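Side-chain contacts in putative pachytene checkpoint protein 2 (Caenorhabditis elegans, PDB 4XGU), which is an AAA+ ATPase of the PCH2 family that binds and hydrolyses ATP and probably plays a key role in chromosome recombination during meiosis: residues S329-S334 with N410-A415; T392-K397 with E401-P406. All blocks are in the same frame, centred on the assembly; numbering follows the deposited sequence.

Contact 1. Residues S329-S334 with N410-A415; sequences SMLKSS and NLFLEA. With ADP (adenosine-5'-diphosphate), chain H.
In the C-terminal helical lid of this AAA+ ATPase, F412 of helix 405-420 reaches across to L331 and S334 of helix 324-340, a compact example of how one aromatic side chain can bridge two helices of the bundle. With 8.8 Å between the CA atoms of L331 and F412, the distance is spanned by the far end of the ring: CE1 of F412 lies 4.3 Å from CD2 of L331, and CZ of F412 comes to 4.4 Å from CB of S334. Both neighbours approach the ring obliquely, and all three residues are buried. The hydroxyl of S334 turns back to its own helix, where OG donates to O of M330 at 3.0 Å from above the carbonyl plane, an oxygen that also accepts the backbone N of S334. S334 thus offers its CB to the phenylalanine while its polar atom is satisfied. M330 follows another course. Its chain, with CG beside the backbone N (chi1 -59°) and extended beyond, carries CE over the adenine of ADP, 3.4 Å from N6. Helix 324-340 therefore joins lid core to nucleotide pocket, an arrangement typical of the AAA+ lid, which packs against the bound adenine.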
ATOM      1  N   SER B 329     -38.912 -17.652  25.095  1.00 78.03           N
ATOM      2  CA  SER B 329     -39.549 -18.571  24.161  1.00 78.83           C
ATOM      3  C   SER B 329     -38.648 -19.757  23.842  1.00 76.72           C
ATOM      4  O   SER B 329     -39.113 -20.891  23.738  1.00 80.39           O
ATOM      5  CB  SER B 329     -39.924 -17.838  22.872  1.00 89.43           C
ATOM      6  OG  SER B 329     -40.693 -16.681  23.148  1.00100.10           O
ATOM      7  N   MET B 330     -37.355 -19.490  23.694  1.00 73.51           N
ATOM      8  CA  MET B 330     -36.388 -20.544  23.427  1.00 68.64           C
ATOM      9  C   MET B 330     -36.215 -21.450  24.639  1.00 72.61           C
ATOM     10  O   MET B 330     -36.192 -22.674  24.513  1.00 72.76           O
ATOM     11  CB  MET B 330     -35.041 -19.947  23.027  1.00 67.33           C
ATOM     12  CG  MET B 330     -35.097 -19.069  21.796  1.00 65.61           C
ATOM     13  SD  MET B 330     -33.489 -18.354  21.432  1.00 80.32           S
ATOM     14  CE  MET B 330     -33.869 -17.388  19.975  1.00 98.71           C
ATOM     15  N   LEU B 331     -36.090 -20.837  25.812  1.00 72.37           N
ATOM     16  CA  LEU B 331     -35.923 -21.581  27.052  1.00 69.60           C
ATOM     17  C   LEU B 331     -37.134 -22.459  27.334  1.00 77.61           C
ATOM     18  O   LEU B 331     -36.992 -23.603  27.763  1.00 85.11           O
ATOM     19  CB  LEU B 331     -35.681 -20.627  28.221  1.00 69.78           C
ATOM     20  CG  LEU B 331     -34.390 -19.810  28.162  1.00 67.97           C
ATOM     21  CD1 LEU B 331     -34.233 -18.972  29.419  1.00 72.53           C
ATOM     22  CD2 LEU B 331     -33.194 -20.724  27.975  1.00 64.65           C
ATOM     23  N   LYS B 332     -38.324 -21.920  27.087  1.00 77.70           N
ATOM     24  CA  LYS B 332     -39.558 -22.670  27.288  1.00 73.99           C
ATOM     25  C   LYS B 332     -39.629 -23.847  26.321  1.00 73.71           C
ATOM     26  O   LYS B 332     -40.029 -24.946  26.697  1.00 82.44           O
ATOM     27  CB  LYS B 332     -40.779 -21.762  27.112  1.00 77.34           C
ATOM     28  CG  LYS B 332     -42.109 -22.430  27.436  1.00 83.46           C
ATOM     29  CD  LYS B 332     -42.957 -22.628  26.187  1.00 88.34           C
ATOM     30  CE  LYS B 332     -44.270 -23.326  26.515  1.00 94.70           C
ATOM     31  NZ  LYS B 332     -45.121 -23.513  25.307  1.00101.24           N
ATOM     32  N   SER B 333     -39.225 -23.609  25.077  1.00 76.83           N
ATOM     33  CA  SER B 333     -39.226 -24.648  24.053  1.00 77.69           C
ATOM     34  C   SER B 333     -38.240 -25.761  24.385  1.00 70.39           C
ATOM     35  O   SER B 333     -38.485 -26.925  24.080  1.00 72.95           O
ATOM     36  CB  SER B 333     -38.897 -24.052  22.687  1.00 86.57           C
ATOM     37  OG  SER B 333     -39.778 -22.989  22.376  1.00101.47           O
ATOM     38  N   SER B 334     -37.123 -25.395  25.005  1.00 72.14           N
ATOM     39  CA  SER B 334     -36.124 -26.376  25.413  1.00 75.68           C
ATOM     40  C   SER B 334     -36.677 -27.285  26.506  1.00 83.73           C
ATOM     41  O   SER B 334     -36.549 -28.507  26.433  1.00 91.21           O
ATOM     42  CB  SER B 334     -34.849 -25.682  25.899  1.00 72.74           C
ATOM     43  OG  SER B 334     -34.235 -24.943  24.859  1.00 74.78           O
ATOM     44  N   ASN B 410     -33.781 -23.953  38.573  1.00 97.89           N
ATOM     45  CA  ASN B 410     -32.588 -23.630  39.341  1.00 97.46           C
ATOM     46  C   ASN B 410     -31.316 -24.004  38.582  1.00 86.94           C
ATOM     47  O   ASN B 410     -30.325 -23.276  38.621  1.00 88.12           O
ATOM     48  CB  ASN B 410     -32.621 -24.335  40.698  1.00109.35           C
ATOM     49  CG  ASN B 410     -31.947 -23.527  41.793  1.00118.98           C
ATOM     50  OD1 ASN B 410     -32.598 -22.750  42.495  1.00123.45           O
ATOM     51  ND2 ASN B 410     -30.638 -23.704  41.944  1.00119.16           N
ATOM     52  N   LEU B 411     -31.351 -25.137  37.885  1.00 79.81           N
ATOM     53  CA  LEU B 411     -30.188 -25.596  37.133  1.00 80.96           C
ATOM     54  C   LEU B 411     -29.964 -24.745  35.891  1.00 84.45           C
ATOM     55  O   LEU B 411     -28.827 -24.414  35.551  1.00 86.48           O
ATOM     56  CB  LEU B 411     -30.337 -27.066  36.738  1.00 85.12           C
ATOM     57  CG  LEU B 411     -30.361 -28.095  37.872  1.00 93.82           C
ATOM     58  CD1 LEU B 411     -30.240 -29.506  37.315  1.00 85.89           C
ATOM     59  CD2 LEU B 411     -29.266 -27.815  38.895  1.00101.13           C
ATOM     60  N   PHE B 412     -31.057 -24.396  35.216  1.00 84.09           N
ATOM     61  CA  PHE B 412     -30.989 -23.550  34.031  1.00 76.27           C
ATOM     62  C   PHE B 412     -30.334 -22.217  34.360  1.00 76.19           C
ATOM     63  O   PHE B 412     -29.485 -21.732  33.614  1.00 77.13           O
ATOM     64  CB  PHE B 412     -32.385 -23.322  33.446  1.00 74.71           C
ATOM     65  CG  PHE B 412     -32.681 -24.164  32.236  1.00 71.92           C
ATOM     66  CD1 PHE B 412     -32.329 -23.727  30.971  1.00 69.71           C
ATOM     67  CD2 PHE B 412     -33.313 -25.390  32.363  1.00 74.18           C
ATOM     68  CE1 PHE B 412     -32.599 -24.498  29.855  1.00 68.51           C
ATOM     69  CE2 PHE B 412     -33.588 -26.165  31.249  1.00 69.59           C
ATOM     70  CZ  PHE B 412     -33.230 -25.718  29.994  1.00 67.95           C
ATOM     71  N   LEU B 413     -30.726 -21.637  35.489  1.00 78.88           N
ATOM     72  CA  LEU B 413     -30.160 -20.367  35.930  1.00 86.32           C
ATOM     73  C   LEU B 413     -28.656 -20.488  36.176  1.00 97.09           C
ATOM     74  O   LEU B 413     -27.888 -19.592  35.823  1.00103.68           O
ATOM     75  CB  LEU B 413     -30.864 -19.879  37.196  1.00 81.49           C
ATOM     76  CG  LEU B 413     -30.460 -18.488  37.688  1.00 75.25           C
ATOM     77  CD1 LEU B 413     -30.928 -17.422  36.707  1.00 70.67           C
ATOM     78  CD2 LEU B 413     -31.015 -18.231  39.079  1.00 77.04           C
ATOM     79  N   GLU B 414     -28.238 -21.599  36.776  1.00 96.87           N
ATOM     80  CA  GLU B 414     -26.824 -21.820  37.051  1.00 95.53           C
ATOM     81  C   GLU B 414     -26.016 -21.947  35.765  1.00 94.43           C
ATOM     82  O   GLU B 414     -24.911 -21.414  35.662  1.00 97.97           O
ATOM     83  CB  GLU B 414     -26.627 -23.066  37.912  1.00 97.99           C
ATOM     84  CG  GLU B 414     -26.599 -22.786  39.403  1.00103.93           C
ATOM     85  CD  GLU B 414     -25.597 -23.656  40.134  1.00112.08           C
ATOM     86  OE1 GLU B 414     -25.160 -23.264  41.238  1.00118.32           O
ATOM     87  OE2 GLU B 414     -25.241 -24.730  39.602  1.00111.50           O
ATOM     88  N   ALA B 415     -26.572 -22.657  34.790  1.00 92.90           N
ATOM     89  CA  ALA B 415     -25.900 -22.844  33.509  1.00 91.03           C
ATOM     90  C   ALA B 415     -25.739 -21.514  32.781  1.00 87.41           C
ATOM     91  O   ALA B 415     -24.690 -21.245  32.192  1.00 87.12           O
ATOM     92  CB  ALA B 415     -26.667 -23.833  32.647  1.00 92.16           C
TER
HETATM   93  PB  ADP H 501     -25.889 -18.235  11.813  1.00 65.44           P
HETATM   94  O1B ADP H 501     -26.346 -16.968  12.491  1.00 63.91           O
HETATM   95  O2B ADP H 501     -26.429 -18.406  10.415  1.00 74.04           O
HETATM   96  O3B ADP H 501     -24.406 -18.510  11.940  1.00 69.42           O
HETATM   97  PA  ADP H 501     -27.081 -20.790  12.009  1.00110.17           P
HETATM   98  O1A ADP H 501     -28.262 -20.502  11.115  1.00111.19           O
HETATM   99  O2A ADP H 501     -25.862 -21.493  11.455  1.00115.32           O
HETATM  100  O3A ADP H 501     -26.602 -19.399  12.677  1.00 96.73           O
HETATM  101  O5' ADP H 501     -27.628 -21.666  13.242  1.00 91.38           O
HETATM  102  C5' ADP H 501     -27.474 -21.243  14.594  1.00 92.55           C
HETATM  103  C4' ADP H 501     -28.067 -22.308  15.508  1.00 96.58           C
HETATM  104  O4' ADP H 501     -28.564 -21.692  16.698  1.00 97.37           O
HETATM  105  C3' ADP H 501     -29.229 -23.027  14.845  1.00103.57           C
HETATM  106  O3' ADP H 501     -28.866 -24.376  14.537  1.00110.63           O
HETATM  107  C2' ADP H 501     -30.360 -23.001  15.853  1.00101.32           C
HETATM  108  O2' ADP H 501     -30.526 -24.301  16.428  1.00100.19           O
HETATM  109  C1' ADP H 501     -29.937 -22.013  16.929  1.00 98.12           C
HETATM  110  N9  ADP H 501     -30.724 -20.764  16.769  1.00 92.49           N
HETATM  111  C8  ADP H 501     -30.213 -19.571  16.410  1.00 84.45           C
HETATM  112  N7  ADP H 501     -31.176 -18.616  16.346  1.00 79.89           N
HETATM  113  C5  ADP H 501     -32.340 -19.203  16.671  1.00 83.05           C
HETATM  114  C6  ADP H 501     -33.747 -18.765  16.798  1.00 83.11           C
HETATM  115  N6  ADP H 501     -34.095 -17.478  16.559  1.00 86.38           N
HETATM  116  N1  ADP H 501     -34.663 -19.688  17.160  1.00 85.46           N
HETATM  117  C2  ADP H 501     -34.320 -20.969  17.400  1.00 88.50           C
HETATM  118  N3  ADP H 501     -33.061 -21.438  17.304  1.00 89.78           N
HETATM  119  C4  ADP H 501     -32.041 -20.618  16.951  1.00 89.99           C

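Contact 2. Residues T392-K397 with E401-P406; sequences TLVYSK and ETITLP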
ATOM      1  N   THR B 392     -28.053 -29.166  27.270  1.00 68.86           N
ATOM      2  CA  THR B 392     -27.142 -30.291  27.472  1.00 70.57           C
ATOM      3  C   THR B 392     -26.155 -30.023  28.609  1.00 66.27           C
ATOM      4  O   THR B 392     -25.626 -30.956  29.209  1.00 68.46           O
ATOM      5  CB  THR B 392     -26.360 -30.634  26.187  1.00 78.60           C
ATOM      6  OG1 THR B 392     -25.513 -31.764  26.433  1.00 86.12           O
ATOM      7  CG2 THR B 392     -25.506 -29.465  25.743  1.00 80.29           C
ATOM      8  N   LEU B 393     -25.910 -28.750  28.903  1.00 67.71           N
ATOM      9  CA  LEU B 393     -25.090 -28.384  30.053  1.00 68.87           C
ATOM     10  C   LEU B 393     -25.888 -28.579  31.336  1.00 74.02           C
ATOM     11  O   LEU B 393     -25.348 -28.999  32.359  1.00 82.77           O
ATOM     12  CB  LEU B 393     -24.604 -26.936  29.940  1.00 68.30           C
ATOM     13  CG  LEU B 393     -23.749 -26.409  31.096  1.00 69.29           C
ATOM     14  CD1 LEU B 393     -22.504 -27.264  31.296  1.00 68.05           C
ATOM     15  CD2 LEU B 393     -23.366 -24.955  30.860  1.00 70.02           C
ATOM     16  N   VAL B 394     -27.179 -28.272  31.271  1.00 75.45           N
ATOM     17  CA  VAL B 394     -28.072 -28.448  32.409  1.00 74.90           C
ATOM     18  C   VAL B 394     -28.221 -29.927  32.758  1.00 75.06           C
ATOM     19  O   VAL B 394     -28.267 -30.301  33.930  1.00 77.83           O
ATOM     20  CB  VAL B 394     -29.462 -27.841  32.128  1.00 76.03           C
ATOM     21  CG1 VAL B 394     -30.411 -28.107  33.286  1.00 81.15           C
ATOM     22  CG2 VAL B 394     -29.343 -26.347  31.866  1.00 78.33           C
ATOM     23  N   TYR B 395     -28.279 -30.763  31.727  1.00 76.04           N
ATOM     24  CA  TYR B 395     -28.448 -32.200  31.902  1.00 75.28           C
ATOM     25  C   TYR B 395     -27.269 -32.831  32.638  1.00 81.14           C
ATOM     26  O   TYR B 395     -27.446 -33.740  33.449  1.00 88.16           O
ATOM     27  CB  TYR B 395     -28.628 -32.877  30.543  1.00 71.15           C
ATOM     28  CG  TYR B 395     -29.323 -34.216  30.608  1.00 70.73           C
ATOM     29  CD1 TYR B 395     -29.977 -34.623  31.762  1.00 67.53           C
ATOM     30  CD2 TYR B 395     -29.320 -35.074  29.516  1.00 67.30           C
ATOM     31  CE1 TYR B 395     -30.614 -35.845  31.825  1.00 73.22           C
ATOM     32  CE2 TYR B 395     -29.954 -36.299  29.569  1.00 65.90           C
ATOM     33  CZ  TYR B 395     -30.599 -36.679  30.727  1.00 74.41           C
ATOM     34  OH  TYR B 395     -31.233 -37.901  30.787  1.00 80.70           O
ATOM     35  N   SER B 396     -26.066 -32.345  32.348  1.00 82.32           N
ATOM     36  CA  SER B 396     -24.855 -32.892  32.950  1.00 87.77           C
ATOM     37  C   SER B 396     -24.743 -32.532  34.430  1.00 86.88           C
ATOM     38  O   SER B 396     -24.219 -33.310  35.228  1.00 91.78           O
ATOM     39  CB  SER B 396     -23.617 -32.400  32.199  1.00 93.36           C
ATOM     40  OG  SER B 396     -23.475 -30.996  32.323  1.00 99.40           O
ATOM     41  N   LYS B 397     -25.236 -31.351  34.789  1.00 81.75           N
ATOM     42  CA  LYS B 397     -25.194 -30.889  36.172  1.00 82.06           C
ATOM     43  C   LYS B 397     -26.113 -31.699  37.083  1.00 88.60           C
ATOM     44  O   LYS B 397     -25.781 -31.955  38.243  1.00 96.20           O
ATOM     45  CB  LYS B 397     -25.568 -29.407  36.256  1.00 75.68           C
ATOM     46  CG  LYS B 397     -24.543 -28.465  35.660  1.00 76.55           C
ATOM     47  CD  LYS B 397     -24.769 -27.044  36.151  1.00 81.97           C
ATOM     48  CE  LYS B 397     -23.606 -26.140  35.782  1.00 86.26           C
ATOM     49  NZ  LYS B 397     -23.266 -25.210  36.895  1.00 89.77           N
ATOM     50  N   GLU B 401     -31.440 -38.868  37.241  1.00115.34           N
ATOM     51  CA  GLU B 401     -31.656 -39.225  35.842  1.00110.34           C
ATOM     52  C   GLU B 401     -32.742 -38.345  35.235  1.00 95.22           C
ATOM     53  O   GLU B 401     -32.777 -38.114  34.025  1.00 88.37           O
ATOM     54  CB  GLU B 401     -32.045 -40.699  35.723  1.00123.15           C
ATOM     55  CG  GLU B 401     -31.926 -41.275  34.323  1.00130.08           C
ATOM     56  CD  GLU B 401     -30.549 -41.847  34.045  1.00135.14           C
ATOM     57  OE1 GLU B 401     -30.294 -42.245  32.889  1.00136.41           O
ATOM     58  OE2 GLU B 401     -29.725 -41.904  34.984  1.00136.84           O
ATOM     59  N   THR B 402     -33.628 -37.859  36.098  1.00 95.33           N
ATOM     60  CA  THR B 402     -34.750 -37.028  35.684  1.00 99.53           C
ATOM     61  C   THR B 402     -34.830 -35.770  36.545  1.00 98.82           C
ATOM     62  O   THR B 402     -34.713 -35.838  37.768  1.00104.02           O
ATOM     63  CB  THR B 402     -36.074 -37.800  35.778  1.00109.41           C
ATOM     64  OG1 THR B 402     -36.074 -38.862  34.815  1.00109.07           O
ATOM     65  CG2 THR B 402     -37.248 -36.880  35.508  1.00116.12           C
ATOM     66  N   ILE B 403     -35.028 -34.624  35.903  1.00 91.84           N
ATOM     67  CA  ILE B 403     -35.052 -33.354  36.615  1.00 92.21           C
ATOM     68  C   ILE B 403     -36.471 -32.898  36.948  1.00 96.28           C
ATOM     69  O   ILE B 403     -37.352 -32.902  36.088  1.00 99.18           O
ATOM     70  CB  ILE B 403     -34.356 -32.250  35.799  1.00 89.32           C
ATOM     71  CG1 ILE B 403     -33.014 -32.750  35.265  1.00 91.74           C
ATOM     72  CG2 ILE B 403     -34.163 -31.004  36.644  1.00 87.08           C
ATOM     73  CD1 ILE B 403     -32.255 -31.713  34.472  1.00 92.87           C
ATOM     74  N   THR B 404     -36.684 -32.507  38.201  1.00 95.87           N
ATOM     75  CA  THR B 404     -37.952 -31.913  38.605  1.00 98.25           C
ATOM     76  C   THR B 404     -38.036 -30.496  38.046  1.00102.94           C
ATOM     77  O   THR B 404     -37.011 -29.860  37.800  1.00106.40           O
ATOM     78  CB  THR B 404     -38.109 -31.877  40.139  1.00 93.83           C
ATOM     79  OG1 THR B 404     -37.346 -30.790  40.678  1.00 93.15           O
ATOM     80  CG2 THR B 404     -37.635 -33.186  40.755  1.00 88.84           C
ATOM     81  N   LEU B 405     -39.253 -30.003  37.838  1.00104.38           N
ATOM     82  CA  LEU B 405     -39.444 -28.665  37.282  1.00104.91           C
ATOM     83  C   LEU B 405     -38.864 -27.546  38.168  1.00106.95           C
ATOM     84  O   LEU B 405     -38.230 -26.627  37.642  1.00106.11           O
ATOM     85  CB  LEU B 405     -40.932 -28.408  37.012  1.00106.32           C
ATOM     86  CG  LEU B 405     -41.268 -27.283  36.027  1.00108.62           C
ATOM     87  CD1 LEU B 405     -42.551 -27.600  35.301  1.00112.35           C
ATOM     88  CD2 LEU B 405     -41.399 -25.941  36.726  1.00111.68           C
ATOM     89  N   PRO B 406     -39.083 -27.601  39.500  1.00108.96           N
ATOM     90  CA  PRO B 406     -38.462 -26.553  40.320  1.00104.66           C
ATOM     91  C   PRO B 406     -36.936 -26.564  40.255  1.00 96.95           C
ATOM     92  O   PRO B 406     -36.320 -25.500  40.195  1.00 95.38           O
ATOM     93  CB  PRO B 406     -38.943 -26.886  41.736  1.00111.16           C
ATOM     94  CG  PRO B 406     -40.217 -27.616  41.533  1.00117.24           C
ATOM     95  CD  PRO B 406     -39.994 -28.439  40.303  1.00115.52           C
TER
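E401, in the loop after helix 384-397, meets Y395 of the helix's last turn, where the chain turns back toward the next helix. The backbone of E401 makes the approach: its O lies in the plane of the Y395 ring, at the edge, 3.8 Å from CE1 and 3.6 Å from OH of that tyrosine. This is a loose polar contact, and OH of Y395 is hydrogen-bonded elsewhere. CG of Y395 stands anti to the backbone N (chi1 -158°), which brings the far end of the ring nearer to the loop than its CB direction alone would. Beyond T402, I403 turns inward. Its CD1, at the end of an extended chain, lies 4.2 Å from CG1 of V394, adding an apolar contact between two buried side chains. The backbone of I403 is also hydrogen-bonded to that of V343, which ties the loop to V343 as well. T404 then serves as N-cap of helix 405-420, its OG1 bonded to N of N407, while N of L405 bonds to a carboxylate oxygen of D346. L405 and P406 open the helix and pack on F368. Together these residues form the connection of a helix-loop-helix unit in the lid. It meets helix 367-378 through F368, and helix 384-397 also faces a second subunit, where R158 of that neighbouring chain makes a cation-pi contact with the ring of Y395 and Y152 of the same chain packs on T392, L393 and S396.

Followed from the N terminus, the chain passes through 329-334 on helix 324-340, then two further helices, and reaches 410-415, so contact 1 closes a long loop with 75 residues between its segments. Contact 2 falls wholly within that loop and closes a short one, with three residues between 392-397 and 401-406. The two do not cross, and both draw on helix 405-420. Their centres are about 10 Å apart. V394 joins them: its CG1 lies 3.6 Å from CB of L411, and its CG2 packs on A415 and F412. A weak, long ion pair between K397 and E414 adds to this. Helices 324-340, 384-397 and 405-420 are thereby tied into one lid bundle.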